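Poly(A) RNA polymerase protein 2 (Saccharomyces cerevisiae, PDB 3NYB) catalyses the transfer of adenylate residues to the 3' ends of RNA as the poly(A) polymerase of the TRAMP RNA surveillance complex. Local coordinates at residues Gln44-Ile49 with Ile79-Thr84; Ala52-Gln55 with Ala60-His63; Asn95-Ala100 with Val112-Lys117; Ala118-Ile123 with Glu139-Ile144; Ile122-Glu127 with His133-Phe138. The protein carries 1 engineered substitution. All blocks are in the same frame, centred on the assembly; numbering follows the deposited sequence.

Contact 1 (Gln44-Ile49 with Ile79-Thr84)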
# COMPACT_ATOMS: atom_id res chain seq x y z
N GLN A 44 -21.50 16.83 -4.96
CA GLN A 44 -21.85 18.11 -5.53
C GLN A 44 -20.77 18.61 -6.46
O GLN A 44 -21.04 18.98 -7.60
CB GLN A 44 -22.03 19.15 -4.44
CG GLN A 44 -23.10 18.82 -3.43
CD GLN A 44 -23.26 19.93 -2.41
OE1 GLN A 44 -22.77 21.05 -2.61
NE2 GLN A 44 -23.94 19.63 -1.30
N THR A 45 -19.53 18.63 -5.96
CA THR A 45 -18.45 19.20 -6.75
C THR A 45 -18.21 18.37 -8.01
O THR A 45 -18.05 18.93 -9.09
CB THR A 45 -17.14 19.38 -5.95
OG1 THR A 45 -16.43 18.15 -5.93
CG2 THR A 45 -17.44 19.82 -4.53
N ILE A 46 -18.20 17.05 -7.86
CA ILE A 46 -18.07 16.18 -9.02
C ILE A 46 -19.17 16.48 -10.02
O ILE A 46 -18.93 16.60 -11.22
CB ILE A 46 -18.13 14.69 -8.62
CG1 ILE A 46 -16.93 14.31 -7.76
CG2 ILE A 46 -18.14 13.81 -9.86
CD1 ILE A 46 -15.62 14.53 -8.43
N SER A 47 -20.40 16.61 -9.53
CA SER A 47 -21.52 16.87 -10.42
C SER A 47 -21.35 18.24 -11.08
O SER A 47 -21.62 18.40 -12.26
CB SER A 47 -22.85 16.80 -9.67
OG SER A 47 -23.92 16.69 -10.58
N THR A 48 -20.88 19.21 -10.30
CA THR A 48 -20.61 20.55 -10.80
C THR A 48 -19.58 20.49 -11.93
O THR A 48 -19.70 21.16 -12.95
CB THR A 48 -20.11 21.47 -9.67
OG1 THR A 48 -21.21 21.82 -8.81
CG2 THR A 48 -19.50 22.74 -10.22
N ILE A 49 -18.56 19.66 -11.76
CA ILE A 49 -17.56 19.53 -12.79
C ILE A 49 -18.09 18.78 -14.01
O ILE A 49 -17.79 19.14 -15.15
CB ILE A 49 -16.27 18.89 -12.25
CG1 ILE A 49 -15.55 19.90 -11.35
CG2 ILE A 49 -15.36 18.45 -13.38
CD1 ILE A 49 -14.63 19.27 -10.34
N ILE A 79 -8.80 13.01 -6.68
CA ILE A 79 -9.78 12.01 -7.05
C ILE A 79 -9.82 11.94 -8.57
O ILE A 79 -9.98 12.96 -9.25
CB ILE A 79 -11.16 12.24 -6.38
CG1 ILE A 79 -12.20 12.77 -7.33
CG2 ILE A 79 -11.05 13.20 -5.20
CD1 ILE A 79 -13.31 13.45 -6.56
N ASP A 80 -9.64 10.73 -9.10
CA ASP A 80 -9.47 10.53 -10.53
C ASP A 80 -10.79 10.38 -11.27
O ASP A 80 -11.65 9.58 -10.87
CB ASP A 80 -8.60 9.29 -10.77
CG ASP A 80 -7.38 9.24 -9.87
OD1 ASP A 80 -6.50 10.11 -10.03
OD2 ASP A 80 -7.31 8.34 -9.01
N CYS A 81 -10.95 11.13 -12.35
CA CYS A 81 -12.14 11.04 -13.18
C CYS A 81 -11.80 10.76 -14.64
O CYS A 81 -10.80 11.26 -15.15
CB CYS A 81 -12.94 12.33 -13.09
SG CYS A 81 -13.13 12.89 -11.40
N VAL A 82 -12.64 9.96 -15.29
CA VAL A 82 -12.59 9.73 -16.74
C VAL A 82 -13.72 10.49 -17.41
O VAL A 82 -14.85 10.47 -16.93
CB VAL A 82 -12.84 8.26 -17.10
CG1 VAL A 82 -11.81 7.78 -18.10
CG2 VAL A 82 -12.86 7.39 -15.86
N VAL A 83 -13.43 11.11 -18.55
CA VAL A 83 -14.48 11.72 -19.38
C VAL A 83 -14.76 10.83 -20.57
O VAL A 83 -13.82 10.33 -21.20
CB VAL A 83 -14.06 13.09 -19.87
CG1 VAL A 83 -15.11 13.66 -20.79
CG2 VAL A 83 -13.86 14.00 -18.70
N THR A 84 -16.04 10.68 -20.92
CA THR A 84 -16.52 9.56 -21.75
C THR A 84 -16.95 9.77 -23.21
O THR A 84 -17.20 8.78 -23.91
CB THR A 84 -17.68 8.79 -21.06
OG1 THR A 84 -18.60 9.73 -20.48
CG2 THR A 84 -17.15 7.85 -19.98
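I46 swings CG1 away from its own carbonyl carbon, with chi1 at -65°, and a second bend at chi2 points CD1 at the strand opposite, while the extended end of I79 (chi2 -159°) carries its CD1 back toward the helix. The two isoleucines therefore meet tip to tip, at the place where helix 36-54 packs on the central sheet of the nucleotidyltransferase palm domain. The separation modelled for the two terminal methyls is doubtful; flanking it, I46 CG1 lies 3.9 Å from I79 CD1, and I46 CD1 lies 4.0 Å from I79 CG1. C81, two residues further along the strand and on the same face, brings its sulfur SG to 4.2 Å from I46 CD1. One methyl of the helix thus serves both strand residues, and all three are buried. No hydrogen bond crosses between 44-49 and 79-84; the backbone of I79 and C81 pairs with A135 of strand 132-137. One turn on, I49 extends the same helix face over L62, F125 and I134. Behind the contact, on the far side of the helix, the carbonyl oxygen Q44 O accepts twice from one residue: T48 N binds it at 2.7 Å, and T48 OG1 comes from above the carbonyl plane at 3.1 Å.

Contact 2 (Ala52-Gln55 with Ala60-His63)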
# COMPACT_ATOMS: atom_id res chain seq x y z
N ALA A 52 -19.95 21.11 -16.01
CA ALA A 52 -19.07 21.98 -16.79
C ALA A 52 -18.53 21.29 -18.04
O ALA A 52 -18.19 21.96 -19.02
CB ALA A 52 -17.92 22.50 -15.94
N VAL A 53 -18.43 19.97 -18.00
CA VAL A 53 -17.95 19.20 -19.15
C VAL A 53 -19.07 19.09 -20.20
O VAL A 53 -18.83 19.27 -21.39
CB VAL A 53 -17.47 17.79 -18.72
CG1 VAL A 53 -17.10 16.95 -19.93
CG2 VAL A 53 -16.27 17.91 -17.77
N LYS A 54 -20.28 18.84 -19.74
CA LYS A 54 -21.44 18.83 -20.61
C LYS A 54 -21.46 20.07 -21.49
O LYS A 54 -21.83 20.01 -22.66
CB LYS A 54 -22.73 18.76 -19.79
CG LYS A 54 -22.96 17.44 -19.05
CD LYS A 54 -22.83 16.25 -19.97
CE LYS A 54 -23.91 15.21 -19.69
NZ LYS A 54 -24.07 14.94 -18.24
N GLN A 55 -21.05 21.21 -20.93
CA GLN A 55 -21.05 22.47 -21.67
C GLN A 55 -20.17 22.47 -22.92
O GLN A 55 -20.49 23.16 -23.89
CB GLN A 55 -20.65 23.63 -20.77
CG GLN A 55 -21.74 24.09 -19.84
CD GLN A 55 -21.20 24.87 -18.68
OE1 GLN A 55 -21.96 25.32 -17.82
NE2 GLN A 55 -19.88 25.02 -18.63
N ALA A 60 -20.75 13.93 -23.31
CA ALA A 60 -19.79 13.37 -22.38
C ALA A 60 -20.35 13.22 -20.97
O ALA A 60 -21.21 13.99 -20.54
CB ALA A 60 -18.52 14.21 -22.35
N ASP A 61 -19.87 12.20 -20.26
CA ASP A 61 -20.20 11.99 -18.86
C ASP A 61 -18.87 11.98 -18.12
O ASP A 61 -17.81 12.16 -18.72
CB ASP A 61 -20.95 10.66 -18.67
CG ASP A 61 -22.08 10.75 -17.64
OD1 ASP A 61 -21.91 11.39 -16.57
OD2 ASP A 61 -23.15 10.15 -17.90
N LEU A 62 -18.93 11.74 -16.81
CA LEU A 62 -17.74 11.82 -15.97
C LEU A 62 -17.88 10.83 -14.83
O LEU A 62 -18.88 10.84 -14.11
CB LEU A 62 -17.61 13.25 -15.43
CG LEU A 62 -16.43 13.61 -14.52
CD1 LEU A 62 -15.12 13.45 -15.26
CD2 LEU A 62 -16.58 15.04 -14.03
N HIS A 63 -16.88 9.97 -14.66
CA HIS A 63 -16.95 8.96 -13.62
C HIS A 63 -15.71 8.89 -12.74
O HIS A 63 -14.58 9.02 -13.21
CB HIS A 63 -17.24 7.58 -14.23
CG HIS A 63 -18.53 7.54 -15.00
ND1 HIS A 63 -19.76 7.71 -14.39
CD2 HIS A 63 -18.78 7.36 -16.31
CE1 HIS A 63 -20.71 7.63 -15.31
NE2 HIS A 63 -20.14 7.42 -16.48
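The tight connection that leads from the end of helix 36-54 into strand 62-65, the outermost strand at one side of the palm sheet, folds back so that V53 and K54 pack on A60. V53, on the inner side, sends CG1 anti to its backbone N (chi1 174°), and this methyl rests 3.9 Å from A60 CB. Both residues also touch V83 of the neighbouring strand 79-83, so this small apolar patch belongs to the buried layer between helix and sheet. K54 takes the outer side. Its chain bends at chi2, chi3 and chi4 and passes near A60, in a modelled course that is doubtful in detail. The ammonium NZ ends 4.5 Å from D61 OD1, beyond salt-bridge distance. That oxygen is already engaged: it accepts the backbone N-H of L62 through its anti lone pair, L62 N to D61 OD1 being 3.0 Å, and it forms a salt bridge with NE of R50, whose NH2 also binds L62 O. With an alanine at K54 the chain beside A60 is gone, and D61 is likely to be left without its second nearby cation. Across the contact, then, the polar element is a long approach of opposite charges between K54 and D61, which would add at most a modest electrostatic pull because D61 has its salt-bridge partner in R50, while V53 and A60 make the apolar contact.

Contact 3 (Asn95-Ala100 with Val112-Lys117)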
# COMPACT_ATOMS: atom_id res chain seq x y z
N ASN A 95 -8.04 18.30 -26.50
CA ASN A 95 -9.31 18.39 -25.74
C ASN A 95 -9.07 18.75 -24.28
O ASN A 95 -9.89 19.42 -23.66
CB ASN A 95 -10.13 17.08 -25.86
CG ASN A 95 -10.79 16.94 -27.24
OD1 ASN A 95 -10.99 17.93 -27.96
ND2 ASN A 95 -11.17 15.71 -27.60
N LEU A 96 -7.96 18.27 -23.72
CA LEU A 96 -7.60 18.67 -22.37
C LEU A 96 -7.29 20.18 -22.32
O LEU A 96 -7.71 20.87 -21.38
CB LEU A 96 -6.45 17.84 -21.80
CG LEU A 96 -6.69 16.36 -21.44
CD1 LEU A 96 -5.39 15.56 -21.37
CD2 LEU A 96 -7.45 16.21 -20.13
N TYR A 97 -6.56 20.69 -23.31
CA TYR A 97 -6.26 22.13 -23.34
C TYR A 97 -7.55 22.94 -23.30
O TYR A 97 -7.63 23.97 -22.63
CB TYR A 97 -5.43 22.50 -24.58
CG TYR A 97 -4.18 21.67 -24.76
CD1 TYR A 97 -3.80 21.21 -26.02
CD2 TYR A 97 -3.38 21.33 -23.67
CE1 TYR A 97 -2.67 20.44 -26.20
CE2 TYR A 97 -2.24 20.57 -23.84
CZ TYR A 97 -1.88 20.13 -25.10
OH TYR A 97 -0.75 19.37 -25.26
N SER A 98 -8.57 22.45 -24.01
CA SER A 98 -9.85 23.14 -24.10
C SER A 98 -10.61 23.09 -22.78
O SER A 98 -11.20 24.08 -22.35
CB SER A 98 -10.71 22.54 -25.21
OG SER A 98 -9.99 22.53 -26.43
N LEU A 99 -10.61 21.91 -22.16
CA LEU A 99 -11.22 21.72 -20.85
C LEU A 99 -10.53 22.62 -19.82
O LEU A 99 -11.19 23.27 -19.01
CB LEU A 99 -11.09 20.26 -20.42
CG LEU A 99 -11.66 19.86 -19.07
CD1 LEU A 99 -13.05 20.46 -18.84
CD2 LEU A 99 -11.70 18.33 -18.94
N ALA A 100 -9.20 22.65 -19.86
CA ALA A 100 -8.42 23.50 -18.97
C ALA A 100 -8.81 24.95 -19.13
O ALA A 100 -9.27 25.59 -18.19
CB ALA A 100 -6.92 23.34 -19.23
N VAL A 112 -3.90 24.93 -13.43
CA VAL A 112 -4.14 23.64 -14.03
C VAL A 112 -2.86 23.07 -14.60
O VAL A 112 -2.17 23.72 -15.39
CB VAL A 112 -5.17 23.77 -15.16
CG1 VAL A 112 -5.57 22.39 -15.64
CG2 VAL A 112 -6.38 24.53 -14.66
N GLU A 113 -2.53 21.85 -14.21
CA GLU A 113 -1.31 21.23 -14.69
C GLU A 113 -1.57 19.99 -15.53
O GLU A 113 -2.28 19.07 -15.10
CB GLU A 113 -0.40 20.88 -13.51
CG GLU A 113 0.88 20.19 -13.91
CD GLU A 113 1.74 19.87 -12.72
OE1 GLU A 113 1.22 19.92 -11.58
OE2 GLU A 113 2.94 19.56 -12.91
N VAL A 114 -0.99 19.96 -16.73
CA VAL A 114 -0.96 18.75 -17.55
C VAL A 114 0.15 17.79 -17.09
O VAL A 114 1.30 18.19 -16.88
CB VAL A 114 -0.75 19.08 -19.03
CG1 VAL A 114 -0.26 17.85 -19.76
CG2 VAL A 114 -2.04 19.59 -19.65
N VAL A 115 -0.20 16.52 -16.93
CA VAL A 115 0.77 15.49 -16.56
C VAL A 115 0.43 14.19 -17.26
O VAL A 115 -0.51 14.14 -18.06
CB VAL A 115 0.79 15.24 -15.04
CG1 VAL A 115 0.70 16.55 -14.28
CG2 VAL A 115 -0.36 14.33 -14.65
N ALA A 116 1.17 13.13 -16.95
CA ALA A 116 0.94 11.85 -17.61
C ALA A 116 1.11 10.67 -16.65
O ALA A 116 2.13 10.56 -15.97
CB ALA A 116 1.88 11.69 -18.80
N LYS A 117 0.11 9.80 -16.62
CA LYS A 117 0.19 8.60 -15.81
C LYS A 117 0.31 7.37 -16.71
O LYS A 117 -0.65 6.62 -16.90
CB LYS A 117 -1.03 8.49 -14.88
CG LYS A 117 -0.67 8.21 -13.41
CD LYS A 117 -1.91 8.24 -12.52
CE LYS A 117 -1.53 8.05 -11.05
NZ LYS A 117 -2.73 7.92 -10.17
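V114, A100 and V112 bury the most surface where helix 92-105 packs beside strand 113-116, the outermost strand at this side of the palm sheet. The helix is the connecting element of a beta-alpha-beta crossover: it leads from strand 79-83 to strand 113-116, which has the same sense in the sheet, with two strands in between. A100 and V112 face each other directly. In V112, a chi1 of -172° places CG1 beside the carbonyl carbon, which sets that methyl 4.0 Å from A100 CB. With nothing beyond CB on the helix side, the backbones come near here, the CA atoms of A100 and V112 being 6.5 Å apart, the closest such pair of the two segments. V114, two residues further along the strand, turns its side chain toward the helix as V112 does, but meets a different group. Although the CB of Y97 points away from the strand, its ring reaches back, and V114 CG2 approaches the ring at its edge, near the ring plane, 4.3 Å from Y97 CE2. The valine methyl therefore borders the aromatic ring and is not stacked over it. Deeper in, L96 and V112 both touch I123 of strand 121-127, which continues the patch into the core, while backbone bonds from E113 to K124 and from V115 to I122 tie the strand into the sheet. Across the contact itself there is no hydrogen bond and no charge pair. Helix and edge strand meet through a few apolar contacts at the surface, consistent with a partly solvent-exposed flank of the domain.

Contact 4 (Ala118-Ile123 with Glu139-Ile144)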
# COMPACT_ATOMS: atom_id res chain seq x y z
N ALA A 118 1.50 7.19 -17.28
CA ALA A 118 1.80 6.05 -18.14
C ALA A 118 1.26 6.20 -19.56
O ALA A 118 0.49 5.36 -20.03
CB ALA A 118 1.30 4.75 -17.50
N ARG A 119 1.67 7.26 -20.25
CA ARG A 119 1.24 7.52 -21.62
C ARG A 119 -0.21 7.98 -21.74
O ARG A 119 -0.70 8.25 -22.84
CB ARG A 119 1.47 6.30 -22.52
CG ARG A 119 2.93 6.02 -22.80
CD ARG A 119 3.09 4.92 -23.83
NE ARG A 119 4.44 4.36 -23.79
CZ ARG A 119 4.85 3.50 -22.87
NH1 ARG A 119 4.02 3.09 -21.92
NH2 ARG A 119 6.10 3.03 -22.90
N VAL A 120 -0.91 8.06 -20.61
CA VAL A 120 -2.24 8.65 -20.57
C VAL A 120 -2.14 10.07 -20.02
O VAL A 120 -1.72 10.26 -18.88
CB VAL A 120 -3.20 7.84 -19.69
CG1 VAL A 120 -4.57 8.50 -19.66
CG2 VAL A 120 -3.30 6.41 -20.19
N PRO A 121 -2.50 11.07 -20.84
CA PRO A 121 -2.37 12.48 -20.48
C PRO A 121 -3.46 12.88 -19.50
O PRO A 121 -4.61 12.50 -19.69
CB PRO A 121 -2.54 13.21 -21.81
CG PRO A 121 -3.34 12.29 -22.65
CD PRO A 121 -3.11 10.88 -22.17
N ILE A 122 -3.09 13.64 -18.47
CA ILE A 122 -3.99 13.95 -17.38
C ILE A 122 -3.95 15.43 -17.00
O ILE A 122 -2.93 16.09 -17.13
CB ILE A 122 -3.65 13.12 -16.14
CG1 ILE A 122 -3.93 11.65 -16.41
CG2 ILE A 122 -4.45 13.58 -14.94
CD1 ILE A 122 -3.37 10.75 -15.33
N ILE A 123 -5.08 15.94 -16.53
CA ILE A 123 -5.20 17.34 -16.13
C ILE A 123 -5.49 17.39 -14.62
O ILE A 123 -6.49 16.84 -14.14
CB ILE A 123 -6.31 18.03 -16.96
CG1 ILE A 123 -6.50 19.47 -16.54
CG2 ILE A 123 -7.65 17.32 -16.79
CD1 ILE A 123 -7.89 19.96 -16.87
N GLU A 139 -9.37 8.40 -20.19
CA GLU A 139 -9.05 6.97 -20.16
C GLU A 139 -8.65 6.58 -18.74
O GLU A 139 -7.81 7.25 -18.13
CB GLU A 139 -7.91 6.70 -21.14
CG GLU A 139 -7.56 5.23 -21.34
CD GLU A 139 -6.71 5.02 -22.59
OE1 GLU A 139 -7.27 5.02 -23.71
OE2 GLU A 139 -5.48 4.85 -22.45
N ARG A 140 -9.25 5.53 -18.19
CA ARG A 140 -8.83 5.06 -16.87
C ARG A 140 -7.34 4.81 -16.89
O ARG A 140 -6.80 4.39 -17.91
CB ARG A 140 -9.59 3.80 -16.47
CG ARG A 140 -11.05 4.08 -16.23
CD ARG A 140 -11.81 2.94 -15.57
NE ARG A 140 -13.17 3.38 -15.29
CZ ARG A 140 -14.09 3.58 -16.24
NH1 ARG A 140 -13.80 3.34 -17.52
NH2 ARG A 140 -15.30 4.00 -15.91
N THR A 141 -6.67 5.09 -15.78
CA THR A 141 -5.22 4.99 -15.75
C THR A 141 -4.73 3.69 -15.12
O THR A 141 -3.55 3.37 -15.19
CB THR A 141 -4.55 6.20 -15.04
OG1 THR A 141 -5.01 6.30 -13.68
CG2 THR A 141 -4.82 7.51 -15.79
N ASN A 142 -5.63 2.95 -14.48
CA ASN A 142 -5.23 1.70 -13.86
C ASN A 142 -5.70 0.47 -14.63
O ASN A 142 -6.53 -0.30 -14.16
CB ASN A 142 -5.68 1.64 -12.40
CG ASN A 142 -4.60 1.11 -11.49
OD1 ASN A 142 -4.65 1.28 -10.27
ND2 ASN A 142 -3.60 0.47 -12.07
N GLY A 143 -5.14 0.29 -15.83
CA GLY A 143 -5.47 -0.83 -16.68
C GLY A 143 -6.95 -1.13 -16.70
O GLY A 143 -7.79 -0.23 -16.60
N ILE A 144 -7.28 -2.42 -16.83
CA ILE A 144 -8.67 -2.87 -16.88
C ILE A 144 -8.77 -4.14 -16.06
O ILE A 144 -9.57 -4.24 -15.12
CB ILE A 144 -9.12 -3.16 -18.33
CG1 ILE A 144 -8.32 -2.33 -19.34
CG2 ILE A 144 -10.60 -2.89 -18.48
CD1 ILE A 144 -6.96 -2.93 -19.74
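The flat carboxylate of E139 presents one oxygen, OE2, to V120 CG2 at 3.5 Å. This is a loop-to-strand contact at the ends of two inner strands of the palm sheet. Residues 139-144 lead out of strand 132-137 toward helix 145-155, and V120 stands just before strand 121-127, the hairpin partner of strand 132-137. The V120 and E139 side chains cross obliquely, and the other valine methyl, CG1, faces the start of the loop, 3.8 Å from the carbonyl oxygen E139 O and 4.1 Å from E139 CB. That oxygen is not left to the methyl, because S137 OG donates a hydrogen bond to it. Apolar contact is concentrated on T141. With chi1 at 59°, its OG1 sits between the backbone N and the carbonyl carbon, and CG2 is turned toward the strand, where it serves two residues. V120 CG1 is 4.0 Å away from T141 CG2, so V120 bridges both loop residues. K117, just after strand 113-116, touches I122 and T141, and F65 of strand 62-65 touches T141 and R140. No hydrogen bond joins the two segments. The nearest apolar approach is tip to tip: I122, extended at chi2 (169°), places CD1 3.6 Å from T141 CG2.

Contact 5 (Ile122-Glu127 with His133-Phe138). Engineered in segment 133-138: A135 (natural residue Asp).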
# COMPACT_ATOMS: atom_id res chain seq x y z
N ILE A 122 -3.09 13.64 -18.47
CA ILE A 122 -3.99 13.95 -17.38
C ILE A 122 -3.95 15.43 -17.00
O ILE A 122 -2.93 16.09 -17.13
CB ILE A 122 -3.65 13.12 -16.14
CG1 ILE A 122 -3.93 11.65 -16.41
CG2 ILE A 122 -4.45 13.58 -14.94
CD1 ILE A 122 -3.37 10.75 -15.33
N ILE A 123 -5.08 15.94 -16.53
CA ILE A 123 -5.20 17.34 -16.13
C ILE A 123 -5.49 17.39 -14.62
O ILE A 123 -6.49 16.84 -14.14
CB ILE A 123 -6.31 18.03 -16.96
CG1 ILE A 123 -6.50 19.47 -16.54
CG2 ILE A 123 -7.65 17.32 -16.79
CD1 ILE A 123 -7.89 19.96 -16.87
N LYS A 124 -4.61 18.02 -13.86
CA LYS A 124 -4.78 18.13 -12.40
C LYS A 124 -5.15 19.55 -12.03
O LYS A 124 -4.63 20.50 -12.61
CB LYS A 124 -3.49 17.77 -11.67
CG LYS A 124 -2.97 16.38 -11.96
CD LYS A 124 -1.53 16.25 -11.48
CE LYS A 124 -1.42 16.42 -9.97
NZ LYS A 124 -0.03 16.22 -9.48
N PHE A 125 -6.05 19.71 -11.06
CA PHE A 125 -6.43 21.03 -10.58
C PHE A 125 -7.13 20.98 -9.23
O PHE A 125 -7.33 19.91 -8.65
CB PHE A 125 -7.31 21.75 -11.62
CG PHE A 125 -8.67 21.12 -11.80
CD1 PHE A 125 -9.77 21.58 -11.11
CD2 PHE A 125 -8.83 20.05 -12.68
CE1 PHE A 125 -11.03 21.00 -11.28
CE2 PHE A 125 -10.08 19.46 -12.86
CZ PHE A 125 -11.18 19.93 -12.16
N VAL A 126 -7.49 22.15 -8.71
CA VAL A 126 -8.25 22.23 -7.47
C VAL A 126 -9.52 23.03 -7.70
O VAL A 126 -9.47 24.17 -8.16
CB VAL A 126 -7.42 22.91 -6.36
CG1 VAL A 126 -8.28 23.17 -5.14
CG2 VAL A 126 -6.22 22.06 -5.99
N GLU A 127 -10.67 22.44 -7.39
CA GLU A 127 -11.91 23.20 -7.43
C GLU A 127 -11.90 24.10 -6.21
O GLU A 127 -11.85 23.63 -5.07
CB GLU A 127 -13.14 22.29 -7.42
CG GLU A 127 -14.44 23.00 -7.81
CD GLU A 127 -15.06 23.77 -6.66
OE1 GLU A 127 -15.13 25.02 -6.74
OE2 GLU A 127 -15.49 23.14 -5.68
N HIS A 133 -9.20 18.25 -4.72
CA HIS A 133 -8.23 18.02 -5.78
C HIS A 133 -8.77 17.04 -6.80
O HIS A 133 -9.18 15.94 -6.45
CB HIS A 133 -6.93 17.47 -5.19
CG HIS A 133 -6.19 18.47 -4.37
ND1 HIS A 133 -5.08 19.15 -4.84
CD2 HIS A 133 -6.40 18.93 -3.11
CE1 HIS A 133 -4.65 19.98 -3.91
NE2 HIS A 133 -5.44 19.86 -2.84
N ILE A 134 -8.74 17.44 -8.07
CA ILE A 134 -9.24 16.60 -9.16
C ILE A 134 -8.17 16.32 -10.21
O ILE A 134 -7.37 17.20 -10.55
CB ILE A 134 -10.42 17.26 -9.90
CG1 ILE A 134 -11.69 17.20 -9.07
CG2 ILE A 134 -10.65 16.58 -11.24
CD1 ILE A 134 -11.86 18.38 -8.21
N ALA A 135 -8.18 15.09 -10.72
CA ALA A 135 -7.40 14.74 -11.90
C ALA A 135 -8.28 14.10 -12.97
O ALA A 135 -8.90 13.06 -12.74
CB ALA A 135 -6.28 13.81 -11.53
N VAL A 136 -8.32 14.72 -14.15
CA VAL A 136 -9.18 14.27 -15.24
C VAL A 136 -8.41 13.72 -16.42
O VAL A 136 -7.39 14.29 -16.81
CB VAL A 136 -10.07 15.41 -15.76
CG1 VAL A 136 -10.76 14.98 -17.03
CG2 VAL A 136 -11.09 15.82 -14.71
N SER A 137 -8.92 12.64 -17.00
CA SER A 137 -8.34 12.03 -18.18
C SER A 137 -9.47 11.40 -19.00
O SER A 137 -10.56 11.20 -18.48
CB SER A 137 -7.36 10.96 -17.76
OG SER A 137 -8.05 9.88 -17.17
N PHE A 138 -9.21 11.08 -20.27
CA PHE A 138 -10.22 10.45 -21.13
C PHE A 138 -10.05 8.94 -21.19
O PHE A 138 -10.54 8.29 -22.10
CB PHE A 138 -10.18 11.03 -22.55
CG PHE A 138 -10.41 12.51 -22.61
CD1 PHE A 138 -11.70 13.03 -22.58
CD2 PHE A 138 -9.34 13.39 -22.70
CE1 PHE A 138 -11.91 14.40 -22.63
CE2 PHE A 138 -9.55 14.75 -22.75
CZ PHE A 138 -10.83 15.26 -22.71
O HOH W 1 -4.66 18.10 -7.99
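F125 and I134 cross at an angle, the isoleucine lying over one face of the phenyl ring, near the turn end of the antiparallel beta hairpin formed by strands 121-127 and 132-137 of the palm sheet. The strand directions differ by 162°. A chi1 of 67° sets the F125 ring between its own backbone N and carbonyl carbon and leans it toward the partner strand, where I134 CB makes a CH-pi contact 3.9 Å from the ring centroid. V136 comes to the same ring differently, at its edge, with V136 CG2 4.2 Å from F125 CE2. I123 and V136 lie side by side on this face, which helices 36-54 and 92-105 cover through I49, L96 and L103. Were F125 cut back to an alanine, I134 would probably lose the ring it rests on and a gap would open toward these helices. On the other face of the sheet V126 and H133 also run alongside each other: V126 CG2 sits over the imidazole, 3.6 Å from its centroid. A135, an engineered replacement for aspartate, is on this face too, its CB 3.9 Å from I122 CG2. Two hydrogen-bonded pairs join the backbones. I123 N donates to V136 O at 2.9 Å and V136 N to I123 O at 2.8 Å; F125 and I134 form a second such pair, F125 N to I134 O and I134 N to F125 O, each 2.9 Å. A water in the plane of the H133 ring, at its edge, donates to F125 O at 3.3 Å and is weakly bonded to H133 ND1.

All five contacts belong to the palm domain and reach one mixed sheet, with strand order 62-65, 79-83, 132-137, 121-127, 113-116. Along the chain, contact 2 is nested inside contact 1, both using helix 36-54; contact 3 follows, and contacts 4 and 5 then start from the same strand, sharing I122 and I123. Contact 5 is central, its centre about 9 Å from that of contact 1 and 8 Å from that of contact 3. Strand 79-83 joins 132-137 by probable backbone bonds, among them C81 N to A135 O and V83 N to S137 O. Contacts 2 and 4 are farthest apart, about 18 Å between centres. Two helices thus pack against a sheet whose central strand, 132-137, carries the engineered A135.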